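Local coordinates for protein esterase A (Caulobacter crescentus, PDB 5GKV) that probably hydrolyses ester bonds as a serine hydrolase of the beta-lactamase and penicillin-binding-protein family, at residues A[44-49]-A[54-59]; A[68-73]-A[217-222]; A[332-337]-A[381-386]; A[345-350]-A[373-378]. All blocks are in the same frame, centred on the assembly; numbering follows the deposited sequence.

Contact 1: residues A[44-49]-A[54-59]; sequences RFAFAI and VVDLMG
The beta hairpin of strands 42-49 and 52-60 belongs to the central antiparallel sheet of this beta-lactamase-like fold, and residues 44-49 and 54-59 pair along it. The short strand axes run 177° apart. Phe45 and Leu57 form a hydrogen-bonded pair, with Phe45 N to Leu57 O at 3.0 Å and Leu57 N to Phe45 O at 2.9 Å. Phe47 and Val55 form the next such pair. The carbonyl of Phe47 takes a second donor, Val54 N, at 2.7 Å from Phe47 O. Val54 and Val55 thus both sit opposite Phe47, a classic beta bulge. Val54 CG2 lies at the edge of the Phe47 ring, 4.0 Å from CD2, and also meets Ile49 CD1.

A salt bridge dominates the face that carries Arg44, Ala46, Asp56 and Met58. Arg44 extends from CG to NE, with CG anti to its backbone N (chi1 -168°), which carries the guanidinium across to Asp56. Its side-on grip uses two nitrogens: NE to Asp56 OD1 at 2.7 Å and NH2 to Asp56 OD2 at 2.8 Å. Both oxygens accept with their syn lone pairs, and the two planes are only 20° apart. Met58 SD lies over one face of the guanidinium, offset toward its rim. The third nitrogen, Arg44 NH1, bonds Pro72 O, so the ion pair also reaches the loop that follows the hairpin.

Helix 25-35 packs on the face of Phe45 and Leu57; helix 270-281 packs on the opposite face, at Arg44, Ala46 and Asp56. Helices on both sides of an antiparallel sheet are typical of the serine beta-lactamase and penicillin-binding-protein fold.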
loop_
_atom_site.group_PDB
_atom_site.type_symbol
_atom_site.label_atom_id
_atom_site.label_comp_id
_atom_site.label_asym_id
_atom_site.label_seq_id
_atom_site.Cartn_x
_atom_site.Cartn_y
_atom_site.Cartn_z
ATOM N N ARG A 44 14.199 -4.258 -6.315
ATOM C CA ARG A 44 14.924 -4.293 -5.054
ATOM C C ARG A 44 14.079 -5.056 -4.045
ATOM O O ARG A 44 12.850 -4.883 -3.985
ATOM C CB ARG A 44 15.237 -2.870 -4.560
ATOM C CG ARG A 44 16.233 -2.799 -3.402
ATOM C CD ARG A 44 16.558 -1.348 -3.080
ATOM N NE ARG A 44 17.642 -1.190 -2.110
ATOM C CZ ARG A 44 18.084 0.007 -1.720
ATOM N NH1 ARG A 44 17.514 1.112 -2.205
ATOM N NH2 ARG A 44 19.062 0.102 -0.848
ATOM N N PHE A 45 14.727 -5.934 -3.283
ATOM C CA PHE A 45 14.036 -6.725 -2.272
ATOM C C PHE A 45 14.782 -6.554 -0.965
ATOM O O PHE A 45 15.999 -6.752 -0.914
ATOM C CB PHE A 45 13.968 -8.215 -2.617
ATOM C CG PHE A 45 13.292 -9.052 -1.549
ATOM C CD1 PHE A 45 11.911 -9.008 -1.383
ATOM C CD2 PHE A 45 14.035 -9.896 -0.722
ATOM C CE1 PHE A 45 11.276 -9.776 -0.391
ATOM C CE2 PHE A 45 13.412 -10.675 0.264
ATOM C CZ PHE A 45 12.031 -10.618 0.428
ATOM N N ALA A 46 14.047 -6.222 0.086
ATOM C CA ALA A 46 14.632 -6.008 1.399
ATOM C C ALA A 46 13.884 -6.846 2.419
ATOM O O ALA A 46 12.653 -6.939 2.371
ATOM C CB ALA A 46 14.597 -4.519 1.792
ATOM N N PHE A 47 14.635 -7.429 3.356
ATOM C CA PHE A 47 14.077 -8.273 4.401
ATOM C C PHE A 47 14.690 -7.840 5.721
ATOM O O PHE A 47 15.895 -7.582 5.793
ATOM C CB PHE A 47 14.359 -9.762 4.108
ATOM C CG PHE A 47 13.639 -10.707 5.015
ATOM C CD1 PHE A 47 12.284 -10.958 4.838
ATOM C CD2 PHE A 47 14.319 -11.375 6.024
ATOM C CE1 PHE A 47 11.617 -11.852 5.665
ATOM C CE2 PHE A 47 13.655 -12.274 6.857
ATOM C CZ PHE A 47 12.303 -12.502 6.681
ATOM N N ALA A 48 13.850 -7.723 6.754
ATOM C CA ALA A 48 14.268 -7.139 8.019
ATOM C C ALA A 48 13.876 -8.048 9.175
ATOM O O ALA A 48 12.831 -8.700 9.153
ATOM C CB ALA A 48 13.655 -5.741 8.231
ATOM N N ILE A 49 14.736 -8.074 10.189
ATOM C CA ILE A 49 14.509 -8.833 11.411
ATOM C C ILE A 49 14.538 -7.837 12.548
ATOM O O ILE A 49 15.538 -7.134 12.727
ATOM C CB ILE A 49 15.566 -9.929 11.618
ATOM C CG1 ILE A 49 15.474 -10.974 10.509
ATOM C CG2 ILE A 49 15.385 -10.581 12.988
ATOM C CD1 ILE A 49 16.615 -11.980 10.531
ATOM N N VAL A 54 18.315 -6.955 6.905
ATOM C CA VAL A 54 19.382 -7.945 6.807
ATOM C C VAL A 54 19.655 -8.373 5.367
ATOM O O VAL A 54 20.793 -8.744 5.051
ATOM C CB VAL A 54 19.113 -9.178 7.698
ATOM C CG1 VAL A 54 19.156 -8.790 9.171
ATOM C CG2 VAL A 54 17.781 -9.832 7.354
ATOM N N VAL A 55 18.660 -8.329 4.487
ATOM C CA VAL A 55 18.846 -8.579 3.061
ATOM C C VAL A 55 18.401 -7.330 2.326
ATOM O O VAL A 55 17.328 -6.794 2.609
ATOM C CB VAL A 55 18.032 -9.790 2.572
ATOM C CG1 VAL A 55 18.223 -9.998 1.045
ATOM C CG2 VAL A 55 18.385 -11.050 3.365
ATOM N N ASP A 56 19.219 -6.865 1.391
ATOM C CA ASP A 56 18.853 -5.713 0.570
ATOM C C ASP A 56 19.535 -5.916 -0.779
ATOM O O ASP A 56 20.717 -5.591 -0.932
ATOM C CB ASP A 56 19.272 -4.414 1.253
ATOM C CG ASP A 56 19.042 -3.187 0.388
ATOM O OD1 ASP A 56 18.207 -3.250 -0.537
ATOM O OD2 ASP A 56 19.708 -2.148 0.642
ATOM N N LEU A 57 18.806 -6.486 -1.734
ATOM C CA LEU A 57 19.362 -6.849 -3.032
ATOM C C LEU A 57 18.756 -5.997 -4.136
ATOM O O LEU A 57 17.549 -5.737 -4.132
ATOM C CB LEU A 57 19.110 -8.321 -3.349
ATOM C CG LEU A 57 19.845 -9.327 -2.473
ATOM C CD1 LEU A 57 19.349 -10.704 -2.837
ATOM C CD2 LEU A 57 21.353 -9.211 -2.673
ATOM N N MET A 58 19.600 -5.617 -5.099
ATOM C CA MET A 58 19.239 -4.779 -6.237
ATOM C C MET A 58 19.604 -5.495 -7.528
ATOM O O MET A 58 20.634 -6.166 -7.594
ATOM C CB MET A 58 19.983 -3.440 -6.180
ATOM C CG MET A 58 19.517 -2.510 -5.049
ATOM S SD MET A 58 20.741 -1.218 -4.744
ATOM C CE MET A 58 22.018 -2.203 -3.931
ATOM N N GLY A 59 18.784 -5.338 -8.570
ATOM C CA GLY A 59 19.146 -5.894 -9.860
ATOM C C GLY A 59 18.527 -5.110 -10.994
ATOM O O GLY A 59 17.520 -4.412 -10.813
#

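Contact 2: residues A[68-73]-A[217-222]; sequences VPFGPD and RVADLM
Arg217 and Asp73 make the polar part of this contact between two loops. Arg217 NH1 donates to Asp73 O at 2.8 Å, with an angle of 151° at the hydrogen. The oxygen lies at the guanidinium edge, close to its plane. On the acceptor side the approach is less regular, since the nitrogen is tilted 28° from the carbonyl plane. With chi1 at 65° and the chain then extended to NE, the aliphatic part of the Arg217 side chain runs alongside the same oxygen. Arg217 CG and CD are each 3.4 Å from Asp73 O.

Two further acidic partners of the arginine lie outside the two segments. Arg217 NH1 also forms a salt bridge with Asp205, and Arg217 NE forms one with Glu214. The carboxylate of Asp73 is near but not in contact, its OD1 lying 5.1 Å from Arg217 NH1.

The apolar part is small. Phe70 CE2 meets Ala219 CB at 4.1 Å, and the methyl approaches the ring obliquely. Both residues also touch Thr76 of the short strand 76-77.

Backbone hydrogen bonds of Arg217 and Ala219 with Leu75 continue the join beyond Asp73. The contact therefore fastens the loop after strand 206-208 to the loop that leads from the hairpin into strand 76-77. It is loop-to-loop packing beside the hairpin of the beta-lactamase-like fold.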
loop_
_atom_site.group_PDB
_atom_site.type_symbol
_atom_site.label_atom_id
_atom_site.label_comp_id
_atom_site.label_asym_id
_atom_site.label_seq_id
_atom_site.Cartn_x
_atom_site.Cartn_y
_atom_site.Cartn_z
ATOM N N VAL A 68 20.502 2.622 -17.199
ATOM C CA VAL A 68 20.688 3.204 -15.865
ATOM C C VAL A 68 20.412 2.117 -14.834
ATOM O O VAL A 68 19.341 1.503 -14.879
ATOM C CB VAL A 68 19.749 4.397 -15.622
ATOM C CG1 VAL A 68 19.906 4.929 -14.172
ATOM C CG2 VAL A 68 19.958 5.497 -16.659
ATOM N N PRO A 69 21.309 1.847 -13.895
ATOM C CA PRO A 69 21.049 0.760 -12.940
ATOM C C PRO A 69 19.953 1.122 -11.943
ATOM O O PRO A 69 19.817 2.276 -11.520
ATOM C CB PRO A 69 22.401 0.563 -12.240
ATOM C CG PRO A 69 23.154 1.827 -12.487
ATOM C CD PRO A 69 22.696 2.347 -13.808
ATOM N N PHE A 70 19.164 0.110 -11.574
ATOM C CA PHE A 70 18.229 0.218 -10.452
ATOM C C PHE A 70 19.047 0.170 -9.166
ATOM O O PHE A 70 19.544 -0.894 -8.785
ATOM C CB PHE A 70 17.218 -0.923 -10.513
ATOM C CG PHE A 70 15.959 -0.685 -9.717
ATOM C CD1 PHE A 70 15.954 -0.861 -8.326
ATOM C CD2 PHE A 70 14.777 -0.306 -10.349
ATOM C CE1 PHE A 70 14.802 -0.684 -7.599
ATOM C CE2 PHE A 70 13.607 -0.116 -9.619
ATOM C CZ PHE A 70 13.615 -0.287 -8.247
ATOM N N GLY A 71 19.199 1.316 -8.505
ATOM C CA GLY A 71 20.260 1.488 -7.535
ATOM C C GLY A 71 19.793 1.936 -6.166
ATOM O O GLY A 71 18.589 2.016 -5.889
ATOM N N PRO A 72 20.754 2.250 -5.282
ATOM C CA PRO A 72 20.404 2.580 -3.888
ATOM C C PRO A 72 19.435 3.734 -3.730
ATOM O O PRO A 72 18.652 3.730 -2.768
ATOM C CB PRO A 72 21.768 2.923 -3.261
ATOM C CG PRO A 72 22.742 2.141 -4.028
ATOM C CD PRO A 72 22.211 2.088 -5.455
ATOM N N ASP A 73 19.465 4.731 -4.618
ATOM C CA ASP A 73 18.591 5.888 -4.471
ATOM C C ASP A 73 17.447 5.886 -5.483
ATOM O O ASP A 73 16.744 6.892 -5.621
ATOM C CB ASP A 73 19.425 7.177 -4.571
ATOM C CG ASP A 73 20.616 7.189 -3.583
ATOM O OD1 ASP A 73 20.455 6.769 -2.404
ATOM O OD2 ASP A 73 21.731 7.595 -3.993
ATOM N N ARG A 217 15.363 10.659 -9.905
ATOM C CA ARG A 217 15.733 9.310 -9.478
ATOM C C ARG A 217 14.536 8.363 -9.420
ATOM O O ARG A 217 14.651 7.260 -8.866
ATOM C CB ARG A 217 16.462 9.353 -8.130
ATOM C CG ARG A 217 15.644 9.839 -6.940
ATOM C CD ARG A 217 16.592 10.309 -5.816
ATOM N NE ARG A 217 15.890 10.752 -4.612
ATOM C CZ ARG A 217 15.596 9.962 -3.580
ATOM N NH1 ARG A 217 15.935 8.677 -3.605
ATOM N NH2 ARG A 217 14.967 10.452 -2.521
ATOM N N VAL A 218 13.403 8.766 -9.982
ATOM C CA VAL A 218 12.223 7.913 -10.058
ATOM C C VAL A 218 12.351 6.988 -11.264
ATOM O O VAL A 218 12.616 7.441 -12.384
ATOM C CB VAL A 218 10.948 8.762 -10.144
ATOM C CG1 VAL A 218 9.737 7.872 -10.484
ATOM C CG2 VAL A 218 10.726 9.484 -8.836
ATOM N N ALA A 219 12.141 5.690 -11.042
ATOM C CA ALA A 219 12.288 4.704 -12.104
ATOM C C ALA A 219 11.190 4.854 -13.144
ATOM O O ALA A 219 10.053 5.185 -12.817
ATOM C CB ALA A 219 12.238 3.293 -11.514
ATOM N N ASP A 220 11.535 4.606 -14.409
ATOM C CA ASP A 220 10.522 4.336 -15.425
ATOM C C ASP A 220 9.704 3.116 -15.044
ATOM O O ASP A 220 10.217 2.150 -14.477
ATOM C CB ASP A 220 11.150 4.018 -16.792
ATOM C CG ASP A 220 11.860 5.188 -17.419
ATOM O OD1 ASP A 220 11.654 6.340 -16.988
ATOM O OD2 ASP A 220 12.628 4.928 -18.365
ATOM N N LEU A 221 8.448 3.116 -15.455
ATOM C CA LEU A 221 7.601 1.944 -15.342
ATOM C C LEU A 221 7.432 1.287 -16.704
ATOM O O LEU A 221 7.434 1.951 -17.745
ATOM C CB LEU A 221 6.234 2.329 -14.774
ATOM C CG LEU A 221 6.280 2.931 -13.369
ATOM C CD1 LEU A 221 4.908 3.442 -12.984
ATOM C CD2 LEU A 221 6.752 1.859 -12.392
ATOM N N MET A 222 7.311 -0.032 -16.686
ATOM C CA MET A 222 6.897 -0.791 -17.851
ATOM C C MET A 222 5.512 -1.342 -17.561
ATOM O O MET A 222 5.333 -2.105 -16.605
ATOM C CB MET A 222 7.882 -1.910 -18.161
ATOM C CG MET A 222 7.593 -2.610 -19.472
ATOM S SD MET A 222 8.781 -3.925 -19.765
ATOM C CE MET A 222 9.941 -3.612 -18.440
#

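Contact 3: residues A[332-337]-A[381-386]; sequences GPTAEA and AAYASL
Pro333 CD sits over the centre of the Tyr383 ring in a CH-pi contact that joins a loop to the C-terminal helix 373-384 of the beta-lactamase-like fold. The carbon is 3.4 Å from the ring centroid and 12° off the ring normal. Pro333 CG leans toward one side of the same face and lies 3.6 Å from Tyr383 CD2. Gly332 has no side chain, and its CA approaches the ring obliquely, 4.0 Å from Tyr383 CE1.

Polar partners lie at the far end of the ring. A water bridges the two segments there: it accepts from Thr334 N at 2.9 Å and donates weakly to Tyr383 OH at 3.0 Å. Tyr383 OH and Thr334 OG1 both hydrogen-bond to Asp351 OD2, so one carboxylate oxygen joins helix and loop. Phe349 of strand 347-351 also touches the tyrosine. Further out, Asn325 ND2 bonds both Gly332 O and Thr334 O. Thr334 opens a type I turn that runs to Ala337, just before strand 338-341, and the turn is closed by the bond from Ala337 N to Thr334 O at 3.1 Å.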
loop_
_atom_site.group_PDB
_atom_site.type_symbol
_atom_site.label_atom_id
_atom_site.label_comp_id
_atom_site.label_asym_id
_atom_site.label_seq_id
_atom_site.Cartn_x
_atom_site.Cartn_y
_atom_site.Cartn_z
ATOM N N GLY A 332 4.077 -14.890 3.002
ATOM C CA GLY A 332 4.758 -15.912 3.763
ATOM C C GLY A 332 3.793 -16.771 4.559
ATOM O O GLY A 332 2.576 -16.700 4.379
ATOM N N PRO A 333 4.326 -17.575 5.484
ATOM C CA PRO A 333 3.512 -18.614 6.144
ATOM C C PRO A 333 2.669 -18.158 7.331
ATOM O O PRO A 333 1.834 -18.942 7.804
ATOM C CB PRO A 333 4.570 -19.613 6.614
ATOM C CG PRO A 333 5.747 -18.716 6.954
ATOM C CD PRO A 333 5.744 -17.652 5.869
ATOM N N THR A 334 2.842 -16.951 7.849
ATOM C CA THR A 334 2.154 -16.557 9.073
ATOM C C THR A 334 0.776 -15.992 8.746
ATOM O O THR A 334 0.666 -14.953 8.084
ATOM C CB THR A 334 2.984 -15.538 9.844
ATOM O OG1 THR A 334 4.288 -16.087 10.071
ATOM C CG2 THR A 334 2.345 -15.232 11.177
ATOM N N ALA A 335 -0.274 -16.667 9.234
ATOM C CA ALA A 335 -1.637 -16.269 8.889
ATOM C C ALA A 335 -1.925 -14.830 9.296
ATOM O O ALA A 335 -2.596 -14.100 8.557
ATOM C CB ALA A 335 -2.652 -17.221 9.532
ATOM N N GLU A 336 -1.418 -14.394 10.455
ATOM C CA GLU A 336 -1.733 -13.076 10.993
ATOM C C GLU A 336 -0.723 -12.002 10.585
ATOM O O GLU A 336 -0.806 -10.874 11.081
ATOM C CB GLU A 336 -1.866 -13.123 12.529
ATOM C CG GLU A 336 -0.614 -13.525 13.317
ATOM C CD GLU A 336 -0.405 -15.051 13.408
ATOM O OE1 GLU A 336 -1.076 -15.827 12.690
ATOM O OE2 GLU A 336 0.458 -15.477 14.204
ATOM N N ALA A 337 0.213 -12.313 9.689
ATOM C CA ALA A 337 0.998 -11.247 9.075
ATOM C C ALA A 337 0.081 -10.366 8.229
ATOM O O ALA A 337 -1.044 -10.748 7.890
ATOM C CB ALA A 337 2.128 -11.833 8.227
ATOM N N ALA A 381 11.475 -17.768 0.196
ATOM C CA ALA A 381 12.888 -18.076 0.398
ATOM C C ALA A 381 13.426 -17.447 1.676
ATOM O O ALA A 381 14.264 -18.044 2.374
ATOM C CB ALA A 381 13.714 -17.598 -0.800
ATOM N N ALA A 382 12.990 -16.222 1.984
ATOM C CA ALA A 382 13.466 -15.577 3.201
ATOM C C ALA A 382 13.009 -16.356 4.429
ATOM O O ALA A 382 13.802 -16.618 5.341
ATOM C CB ALA A 382 12.974 -14.129 3.253
ATOM N N TYR A 383 11.725 -16.748 4.459
ATOM C CA TYR A 383 11.224 -17.518 5.596
ATOM C C TYR A 383 11.893 -18.886 5.691
ATOM O O TYR A 383 12.134 -19.382 6.800
ATOM C CB TYR A 383 9.704 -17.684 5.508
ATOM C CG TYR A 383 8.930 -16.552 6.153
ATOM C CD1 TYR A 383 8.481 -15.470 5.392
ATOM C CD2 TYR A 383 8.631 -16.570 7.516
ATOM C CE1 TYR A 383 7.765 -14.426 5.982
ATOM C CE2 TYR A 383 7.916 -15.538 8.109
ATOM C CZ TYR A 383 7.490 -14.471 7.332
ATOM O OH TYR A 383 6.781 -13.450 7.908
ATOM N N ALA A 384 12.177 -19.526 4.548
ATOM C CA ALA A 384 12.846 -20.825 4.574
ATOM C C ALA A 384 14.286 -20.719 5.057
ATOM O O ALA A 384 14.912 -21.746 5.346
ATOM C CB ALA A 384 12.823 -21.475 3.186
ATOM N N SER A 385 14.825 -19.506 5.138
ATOM C CA SER A 385 16.169 -19.273 5.638
ATOM C C SER A 385 16.209 -19.057 7.141
ATOM O O SER A 385 17.303 -19.017 7.719
ATOM C CB SER A 385 16.784 -18.059 4.931
ATOM O OG SER A 385 16.871 -18.301 3.533
ATOM N N LEU A 386 15.055 -18.909 7.778
ATOM C CA LEU A 386 15.003 -18.603 9.207
ATOM C C LEU A 386 15.217 -19.875 10.015
ATOM O O LEU A 386 15.828 -19.827 11.080
ATOM C CB LEU A 386 13.657 -17.956 9.575
ATOM C CG LEU A 386 13.400 -16.599 8.897
ATOM C CD1 LEU A 386 11.997 -16.082 9.157
ATOM C CD2 LEU A 386 14.417 -15.584 9.350
HETATM O O HOH W 1 4.164 -14.524 6.938
#

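Contact 4: residues A[345-350]-A[373-378]; sequences GSCAFA and PRSVRL
The backbones of Gly345 and Ser375 make the nearest approach, 7.1 Å between CA atoms, where the lead-in to strand 347-351 passes the first turn of helix 373-384. This is helix-on-sheet packing in the beta-lactamase-like fold, with the C-terminal helix lying over the central sheet. Ser375 has the largest share of the contact. Its CB is 4.0 Å from Cys347 SG and equally far from Gly345 O. These are van der Waals contacts. The serine hydroxyl has its polar partner just before the helix begins, where OG bonds Asp372 O. A chi1 of 71° places OG to reach that oxygen. Cys347 also touches Ile379, one turn further along the helix.

Arg374 reaches Gly345 only with the end of its chain. Its guanidinium is held by others: NH1 forms a salt bridge with Glu40 and a hydrogen bond with Lys364 O, and NE forms a salt bridge with Asp372. Tyr360 of the adjoining strand 356-362 packs on both Arg374 and Ser375. Gly345 has no side chain, and the guanidinium end comes close to its backbone: Arg374 NH2 lies obliquely 4.4 Å from Gly345 CA.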
loop_
_atom_site.group_PDB
_atom_site.type_symbol
_atom_site.label_atom_id
_atom_site.label_comp_id
_atom_site.label_asym_id
_atom_site.label_seq_id
_atom_site.Cartn_x
_atom_site.Cartn_y
_atom_site.Cartn_z
ATOM N N GLY A 345 2.846 -5.503 -8.831
ATOM C CA GLY A 345 3.551 -6.544 -8.106
ATOM C C GLY A 345 4.296 -6.142 -6.846
ATOM O O GLY A 345 4.772 -7.028 -6.138
ATOM N N SER A 346 4.403 -4.844 -6.540
ATOM C CA SER A 346 5.086 -4.441 -5.312
ATOM C C SER A 346 4.302 -4.883 -4.071
ATOM O O SER A 346 3.099 -5.157 -4.120
ATOM C CB SER A 346 5.300 -2.921 -5.282
ATOM O OG SER A 346 4.084 -2.206 -5.036
ATOM N N CYS A 347 4.998 -4.941 -2.935
ATOM C CA CYS A 347 4.308 -5.244 -1.686
ATOM C C CYS A 347 5.199 -4.861 -0.516
ATOM O O CYS A 347 6.417 -4.706 -0.658
ATOM C CB CYS A 347 3.925 -6.729 -1.588
ATOM S SG CYS A 347 5.357 -7.824 -1.274
ATOM N N ALA A 348 4.571 -4.735 0.652
ATOM C CA ALA A 348 5.295 -4.593 1.907
ATOM C C ALA A 348 4.476 -5.276 2.993
ATOM O O ALA A 348 3.244 -5.185 2.988
ATOM C CB ALA A 348 5.548 -3.125 2.253
ATOM N N PHE A 349 5.153 -5.976 3.904
ATOM C CA PHE A 349 4.421 -6.725 4.919
ATOM C C PHE A 349 5.184 -6.712 6.236
ATOM O O PHE A 349 6.403 -6.505 6.278
ATOM C CB PHE A 349 4.190 -8.174 4.478
ATOM C CG PHE A 349 5.452 -9.001 4.500
ATOM C CD1 PHE A 349 6.360 -8.928 3.448
ATOM C CD2 PHE A 349 5.756 -9.802 5.593
ATOM C CE1 PHE A 349 7.549 -9.668 3.479
ATOM C CE2 PHE A 349 6.945 -10.542 5.631
ATOM C CZ PHE A 349 7.828 -10.480 4.576
ATOM N N ALA A 350 4.446 -7.012 7.310
ATOM C CA ALA A 350 4.983 -7.178 8.651
ATOM C C ALA A 350 4.479 -8.489 9.235
ATOM O O ALA A 350 3.331 -8.875 9.003
ATOM C CB ALA A 350 4.568 -6.022 9.580
ATOM N N PRO A 373 4.106 -13.608 -8.257
ATOM C CA PRO A 373 5.015 -14.681 -7.833
ATOM C C PRO A 373 6.454 -14.239 -7.644
ATOM O O PRO A 373 7.172 -14.905 -6.895
ATOM C CB PRO A 373 4.902 -15.721 -8.961
ATOM C CG PRO A 373 4.332 -14.974 -10.120
ATOM C CD PRO A 373 3.414 -13.948 -9.514
ATOM N N ARG A 374 6.910 -13.167 -8.309
ATOM C CA ARG A 374 8.265 -12.674 -8.039
ATOM C C ARG A 374 8.427 -12.330 -6.560
ATOM O O ARG A 374 9.423 -12.706 -5.922
ATOM C CB ARG A 374 8.578 -11.460 -8.926
ATOM C CG ARG A 374 8.570 -11.779 -10.449
ATOM C CD ARG A 374 8.630 -10.502 -11.285
ATOM N NE ARG A 374 7.392 -9.713 -11.162
ATOM C CZ ARG A 374 7.250 -8.470 -11.621
ATOM N NH1 ARG A 374 8.274 -7.847 -12.203
ATOM N NH2 ARG A 374 6.086 -7.850 -11.486
ATOM N N SER A 375 7.430 -11.664 -5.978
ATOM C CA SER A 375 7.512 -11.286 -4.569
ATOM C C SER A 375 7.283 -12.489 -3.661
ATOM O O SER A 375 7.984 -12.651 -2.654
ATOM C CB SER A 375 6.505 -10.165 -4.253
ATOM O OG SER A 375 5.150 -10.610 -4.273
ATOM N N VAL A 376 6.335 -13.357 -4.029
ATOM C CA VAL A 376 6.002 -14.503 -3.182
ATOM C C VAL A 376 7.199 -15.442 -3.054
ATOM O O VAL A 376 7.532 -15.896 -1.949
ATOM C CB VAL A 376 4.758 -15.223 -3.728
ATOM C CG1 VAL A 376 4.435 -16.441 -2.881
ATOM C CG2 VAL A 376 3.558 -14.254 -3.757
ATOM N N ARG A 377 7.869 -15.736 -4.170
ATOM C CA ARG A 377 9.028 -16.629 -4.128
ATOM C C ARG A 377 10.132 -16.056 -3.248
ATOM O O ARG A 377 10.825 -16.801 -2.544
ATOM C CB ARG A 377 9.578 -16.869 -5.535
ATOM C CG ARG A 377 8.707 -17.706 -6.464
ATOM C CD ARG A 377 9.500 -18.075 -7.749
ATOM N NE ARG A 377 9.696 -16.926 -8.642
ATOM C CZ ARG A 377 8.849 -16.589 -9.614
ATOM N NH1 ARG A 377 7.764 -17.330 -9.834
ATOM N NH2 ARG A 377 9.094 -15.530 -10.383
ATOM N N LEU A 378 10.335 -14.734 -3.297
ATOM C CA LEU A 378 11.377 -14.110 -2.481
ATOM C C LEU A 378 11.050 -14.216 -0.996
ATOM O O LEU A 378 11.911 -14.576 -0.180
ATOM C CB LEU A 378 11.559 -12.635 -2.881
ATOM C CG LEU A 378 12.244 -12.404 -4.237
ATOM C CD1 LEU A 378 12.093 -10.942 -4.696
ATOM C CD2 LEU A 378 13.741 -12.813 -4.160
#

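From the N terminus, contact 1 closes first, as a tight hairpin. Contact 2 follows in series and closes a long loop of 143 residues, rich in helix. Its 68-73 segment touches the hairpin, where Met58 SD packs on Pro72 N. The last part of the chain forms contacts 3 and 4, with contact 4 nested inside the loop closed by contact 3. Both use helix 373-384, and Ala337 CB touches Ala350 O between them. The helix also reaches the hairpin: Phe45 packs on Leu378 and Phe47 on Ala382. N-terminal and C-terminal parts share one sheet, in which strands 42-49 and 356-362 are neighbours. Contacts 2 and 3 stay about 17 Å apart at their nearest atoms.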